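Local atomic coordinates of N-acetylcysteine deacetylase (Bacillus subtilis, PDB entry 1YSJ), a protein that probably removes the acetyl group from N-acetylcysteine, releasing cysteine and acetate, as a dinuclear metal hydrolase of the peptidase M20 family. Residues L315-A328 and G348-F362. The protein carries 1 engineered substitution. Sequence-based numbering, arbitrary orientation.
Sequences LPSVQNDGTFLNAA and GEDFALYQEKIPGFF
The F361 ring carries the side chain of N320 on one face, with N320 CB 4.0 Å from the ring centroid in a CH-pi contact. D321 O lies at the ring edge, near its plane. F324 CB, L325 CD1 and A328 CB approach the same ring obliquely. The F324 ring meets P359 CB at its edge, has T323 OG1 over one face, and packs edge-to-face with F179. The setting is the two-domain M20 peptidase fold. Here strand 306-320 leaves the four-stranded antiparallel sheet and returns to the domain of the mixed sheet, where 360-366 is an inner strand.

The N320 side-chain amide pairs with the backbone of F362. F362 N donates to N320 OD1 at 2.8 Å, from well above the carbonyl plane. N320 ND2 donates to F362 O at 2.9 Å, on a lone pair, and also to K195 O. These bonds fix the rotation of the amide over the F361 ring. Next to them, D321 N donates to G360 O in a nearly straight bond (178°).

At the other end, A352 CB sits 3.3 Å from P316 O and 3.7 Å from V318 CG2. V318 CG1, anti to the backbone N (chi1 172°), reaches F362 CB instead. P316 lies across the side chains of L353 and E356, with CD near L353 CD2 and CG near E356 CD. L315 packs its two methyls on the 348-350 chain, CD1 at the G348-E349 peptide and CD2 against D350 CA and CB.

The contact borders the metal site: F362 packs against the nickel ligand H182, and E349 lies near H124. E349 and D350 both form salt bridges to R95. E349 OE2 also makes a capping bond at the start of the short, weakly bonded helix at about 351-355, accepting from F351 N at 2.8 Å, nearly along its own C-O bond.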
loop_
_atom_site.group_PDB
_atom_site.type_symbol
_atom_site.label_atom_id
_atom_site.label_comp_id
_atom_site.label_asym_id
_atom_site.label_seq_id
_atom_site.Cartn_x
_atom_site.Cartn_y
_atom_site.Cartn_z
ATOM N N LEU A 315 9.029 21.658 8.397
ATOM C CA LEU A 315 9.685 22.463 9.432
ATOM C C LEU A 315 11.208 22.531 9.293
ATOM O O LEU A 315 11.859 21.500 9.102
ATOM C CB LEU A 315 9.338 21.935 10.828
ATOM C CG LEU A 315 7.932 22.139 11.399
ATOM C CD1 LEU A 315 7.825 21.466 12.757
ATOM C CD2 LEU A 315 7.564 23.617 11.504
ATOM N N PRO A 316 11.781 23.752 9.383
ATOM C CA PRO A 316 13.223 23.881 9.604
ATOM C C PRO A 316 13.602 23.407 11.011
ATOM O O PRO A 316 12.730 23.175 11.850
ATOM C CB PRO A 316 13.463 25.391 9.478
ATOM C CG PRO A 316 12.150 26.011 9.802
ATOM C CD PRO A 316 11.125 25.069 9.262
ATOM N N SER A 317 14.897 23.268 11.257
ATOM C CA SER A 317 15.399 22.888 12.569
ATOM C C SER A 317 15.354 24.055 13.567
ATOM O O SER A 317 15.572 25.209 13.189
ATOM C CB SER A 317 16.830 22.386 12.429
ATOM O OG SER A 317 17.310 21.904 13.662
ATOM N N VAL A 318 15.070 23.747 14.835
ATOM C CA VAL A 318 15.180 24.734 15.914
ATOM C C VAL A 318 16.665 25.033 16.138
ATOM O O VAL A 318 17.414 24.182 16.632
ATOM C CB VAL A 318 14.484 24.279 17.232
ATOM C CG1 VAL A 318 14.786 25.252 18.382
ATOM C CG2 VAL A 318 12.979 24.152 17.037
ATOM N N GLN A 319 17.072 26.242 15.760
ATOM C CA GLN A 319 18.467 26.673 15.819
ATOM C C GLN A 319 18.622 27.814 16.826
ATOM O O GLN A 319 18.060 28.893 16.636
ATOM C CB GLN A 319 18.927 27.129 14.428
ATOM C CG GLN A 319 20.416 27.437 14.303
ATOM C CD GLN A 319 21.240 26.237 13.884
ATOM O OE1 GLN A 319 20.705 25.229 13.424
ATOM N NE2 GLN A 319 22.555 26.345 14.030
ATOM N N ASN A 320 19.388 27.572 17.888
ATOM C CA ASN A 320 19.597 28.573 18.941
ATOM C C ASN A 320 20.782 29.507 18.678
ATOM O O ASN A 320 21.895 29.055 18.391
ATOM C CB ASN A 320 19.710 27.908 20.318
ATOM C CG ASN A 320 18.377 27.369 20.824
ATOM O OD1 ASN A 320 17.314 27.844 20.436
ATOM N ND2 ASN A 320 18.433 26.374 21.698
ATOM N N ASP A 321 20.521 30.812 18.774
ATOM C CA ASP A 321 21.532 31.850 18.554
ATOM C C ASP A 321 22.463 31.939 19.759
ATOM O O ASP A 321 22.009 32.115 20.890
ATOM C CB ASP A 321 20.858 33.206 18.307
ATOM C CG ASP A 321 21.756 34.190 17.568
ATOM O OD1 ASP A 321 22.872 34.491 18.053
ATOM O OD2 ASP A 321 21.334 34.682 16.498
ATOM N N GLY A 322 23.765 31.826 19.499
ATOM C CA GLY A 322 24.787 31.873 20.544
ATOM C C GLY A 322 24.992 33.208 21.246
ATOM O O GLY A 322 25.688 33.268 22.259
ATOM N N THR A 323 24.400 34.283 20.725
ATOM C CA THR A 323 24.507 35.594 21.378
ATOM C C THR A 323 23.682 35.661 22.668
ATOM O O THR A 323 23.911 36.534 23.508
ATOM C CB THR A 323 24.087 36.773 20.457
ATOM O OG1 THR A 323 22.692 36.673 20.145
ATOM C CG2 THR A 323 24.910 36.800 19.171
ATOM N N PHE A 324 22.737 34.734 22.816
ATOM C CA PHE A 324 21.845 34.700 23.978
ATOM C C PHE A 324 22.224 33.617 24.978
ATOM O O PHE A 324 21.607 33.502 26.045
ATOM C CB PHE A 324 20.390 34.532 23.536
ATOM C CG PHE A 324 19.952 35.559 22.544
ATOM C CD1 PHE A 324 19.618 35.187 21.246
ATOM C CD2 PHE A 324 19.910 36.912 22.897
ATOM C CE1 PHE A 324 19.230 36.143 20.315
ATOM C CE2 PHE A 324 19.527 37.878 21.973
ATOM C CZ PHE A 324 19.188 37.495 20.678
ATOM N N LEU A 325 23.247 32.841 24.629
ATOM C CA LEU A 325 23.712 31.733 25.457
ATOM C C LEU A 325 24.096 32.199 26.862
ATOM O O LEU A 325 23.641 31.629 27.855
ATOM C CB LEU A 325 24.887 31.023 24.774
ATOM C CG LEU A 325 25.426 29.724 25.373
ATOM C CD1 LEU A 325 24.383 28.621 25.317
ATOM C CD2 LEU A 325 26.689 29.310 24.633
ATOM N N ASN A 326 24.921 33.242 26.930
ATOM C CA ASN A 326 25.337 33.830 28.201
ATOM C C ASN A 326 24.153 34.296 29.047
ATOM O O ASN A 326 24.098 34.018 30.246
ATOM C CB ASN A 326 26.319 34.985 27.970
ATOM C CG ASN A 326 27.727 34.510 27.604
ATOM O OD1 ASN A 326 28.668 35.303 27.599
ATOM N ND2 ASN A 326 27.874 33.222 27.297
ATOM N N ALA A 327 23.211 34.991 28.408
ATOM C CA ALA A 327 21.986 35.462 29.054
ATOM C C ALA A 327 21.133 34.313 29.591
ATOM O O ALA A 327 20.593 34.401 30.698
ATOM C CB ALA A 327 21.172 36.323 28.091
ATOM N N ALA A 328 21.015 33.244 28.800
ATOM C CA ALA A 328 20.239 32.063 29.185
ATOM C C ALA A 328 20.817 31.388 30.422
ATOM O O ALA A 328 20.072 30.845 31.236
ATOM C CB ALA A 328 20.151 31.079 28.031
ATOM N N GLY A 348 9.890 17.993 15.890
ATOM C CA GLY A 348 9.915 19.303 15.252
ATOM C C GLY A 348 9.032 20.282 15.997
ATOM O O GLY A 348 7.990 19.907 16.535
ATOM N N GLU A 349 9.456 21.538 16.037
ATOM C CA GLU A 349 8.708 22.581 16.719
ATOM C C GLU A 349 8.580 23.765 15.769
ATOM O O GLU A 349 9.559 24.160 15.136
ATOM C CB GLU A 349 9.429 22.986 18.007
ATOM C CG GLU A 349 8.553 22.960 19.268
ATOM C CD GLU A 349 7.663 24.192 19.428
ATOM O OE1 GLU A 349 7.008 24.316 20.488
ATOM O OE2 GLU A 349 7.609 25.036 18.507
ATOM N N ASP A 350 7.380 24.331 15.659
ATOM C CA ASP A 350 7.179 25.431 14.714
ATOM C C ASP A 350 7.765 26.763 15.192
ATOM O O ASP A 350 7.786 27.740 14.443
ATOM C CB ASP A 350 5.725 25.528 14.206
ATOM C CG ASP A 350 4.747 26.090 15.226
ATOM O OD1 ASP A 350 5.049 26.197 16.436
ATOM O OD2 ASP A 350 3.631 26.429 14.786
ATOM N N PHE A 351 8.287 26.767 16.419
ATOM C CA PHE A 351 9.108 27.864 16.923
ATOM C C PHE A 351 10.294 28.127 15.986
ATOM O O PHE A 351 10.772 29.260 15.884
ATOM C CB PHE A 351 9.601 27.555 18.346
ATOM C CG PHE A 351 10.391 28.671 18.979
ATOM C CD1 PHE A 351 9.746 29.709 19.637
ATOM C CD2 PHE A 351 11.785 28.679 18.918
ATOM C CE1 PHE A 351 10.475 30.747 20.225
ATOM C CE2 PHE A 351 12.524 29.718 19.503
ATOM C CZ PHE A 351 11.863 30.751 20.156
ATOM N N ALA A 352 10.748 27.076 15.299
ATOM C CA ALA A 352 11.852 27.157 14.329
ATOM C C ALA A 352 11.573 28.137 13.190
ATOM O O ALA A 352 12.491 28.770 12.670
ATOM C CB ALA A 352 12.158 25.783 13.770
ATOM N N LEU A 353 10.301 28.249 12.812
ATOM C CA LEU A 353 9.865 29.200 11.792
ATOM C C LEU A 353 10.165 30.650 12.187
ATOM O O LEU A 353 10.545 31.458 11.337
ATOM C CB LEU A 353 8.374 29.025 11.490
ATOM C CG LEU A 353 7.942 27.859 10.596
ATOM C CD1 LEU A 353 6.430 27.832 10.501
ATOM C CD2 LEU A 353 8.560 27.940 9.197
ATOM N N TYR A 354 10.005 30.970 13.470
ATOM C CA TYR A 354 10.378 32.289 13.983
ATOM C C TYR A 354 11.868 32.557 13.806
ATOM O O TYR A 354 12.260 33.644 13.393
ATOM C CB TYR A 354 10.020 32.432 15.465
ATOM C CG TYR A 354 8.552 32.303 15.800
ATOM C CD1 TYR A 354 8.125 31.394 16.763
ATOM C CD2 TYR A 354 7.593 33.104 15.176
ATOM C CE1 TYR A 354 6.789 31.275 17.091
ATOM C CE2 TYR A 354 6.245 32.994 15.498
ATOM C CZ TYR A 354 5.853 32.077 16.457
ATOM O OH TYR A 354 4.527 31.948 16.788
ATOM N N GLN A 355 12.682 31.550 14.117
ATOM C CA GLN A 355 14.146 31.645 14.064
ATOM C C GLN A 355 14.723 31.742 12.653
ATOM O O GLN A 355 15.892 32.088 12.485
ATOM C CB GLN A 355 14.781 30.463 14.801
ATOM C CG GLN A 355 14.612 30.493 16.309
ATOM C CD GLN A 355 14.943 29.161 16.951
ATOM O OE1 GLN A 355 15.521 29.107 18.038
ATOM N NE2 GLN A 355 14.582 28.075 16.278
ATOM N N GLU A 356 13.913 31.427 11.646
ATOM C CA GLU A 356 14.295 31.649 10.253
ATOM C C GLU A 356 14.339 33.138 9.938
ATOM O O GLU A 356 15.018 33.562 9.006
ATOM C CB GLU A 356 13.309 30.971 9.297
ATOM C CG GLU A 356 13.538 29.487 9.075
ATOM C CD GLU A 356 12.871 28.982 7.804
ATOM O OE1 GLU A 356 13.553 28.308 7.002
ATOM O OE2 GLU A 356 11.670 29.264 7.595
ATOM N N LYS A 357 13.603 33.923 10.721
ATOM C CA LYS A 357 13.420 35.346 10.459
ATOM C C LYS A 357 14.257 36.229 11.384
ATOM O O LYS A 357 14.886 37.185 10.931
ATOM C CB LYS A 357 11.934 35.715 10.581
ATOM C CG LYS A 357 10.980 34.829 9.776
ATOM C CD LYS A 357 11.245 34.910 8.273
ATOM C CE LYS A 357 10.115 34.273 7.484
ATOM N NZ LYS A 357 10.562 33.816 6.141
ATOM N N ILE A 358 14.252 35.908 12.677
ATOM C CA ILE A 358 14.973 36.690 13.684
ATOM C C ILE A 358 15.759 35.781 14.637
ATOM O O ILE A 358 15.434 34.600 14.755
ATOM C CB ILE A 358 14.018 37.619 14.508
ATOM C CG1 ILE A 358 12.930 36.813 15.222
ATOM C CG2 ILE A 358 13.416 38.724 13.621
ATOM C CD1 ILE A 358 12.305 37.536 16.391
ATOM N N PRO A 359 16.794 36.331 15.318
ATOM C CA PRO A 359 17.555 35.578 16.318
ATOM C C PRO A 359 16.656 35.063 17.432
ATOM O O PRO A 359 15.741 35.768 17.868
ATOM C CB PRO A 359 18.528 36.626 16.876
ATOM C CG PRO A 359 18.667 37.622 15.810
ATOM C CD PRO A 359 17.316 37.703 15.174
ATOM N N GLY A 360 16.911 33.840 17.889
ATOM C CA GLY A 360 16.071 33.232 18.917
ATOM C C GLY A 360 16.768 32.223 19.805
ATOM O O GLY A 360 17.834 31.706 19.459
ATOM N N PHE A 361 16.157 31.945 20.952
ATOM C CA PHE A 361 16.649 30.925 21.868
ATOM C C PHE A 361 15.506 30.111 22.484
ATOM O O PHE A 361 14.556 30.664 23.039
ATOM C CB PHE A 361 17.513 31.553 22.964
ATOM C CG PHE A 361 18.629 30.670 23.433
ATOM C CD1 PHE A 361 19.869 30.697 22.795
ATOM C CD2 PHE A 361 18.447 29.806 24.507
ATOM C CE1 PHE A 361 20.911 29.880 23.221
ATOM C CE2 PHE A 361 19.489 28.978 24.942
ATOM C CZ PHE A 361 20.720 29.017 24.296
ATOM N N PHE A 362 15.624 28.791 22.390
ATOM C CA PHE A 362 14.610 27.867 22.872
ATOM C C PHE A 362 15.239 26.933 23.900
ATOM O O PHE A 362 16.259 26.297 23.625
ATOM C CB PHE A 362 14.064 27.070 21.684
ATOM C CG PHE A 362 12.780 26.335 21.963
ATOM C CD1 PHE A 362 11.561 27.009 21.962
ATOM C CD2 PHE A 362 12.787 24.961 22.182
ATOM C CE1 PHE A 362 10.366 26.324 22.198
ATOM C CE2 PHE A 362 11.600 24.264 22.419
ATOM C CZ PHE A 362 10.390 24.946 22.424
HETATM O O HOH W 1 12.097 21.829 14.277
HETATM O O HOH W 2 14.997 27.781 12.569
HETATM O O HOH W 3 18.162 31.873 15.944
#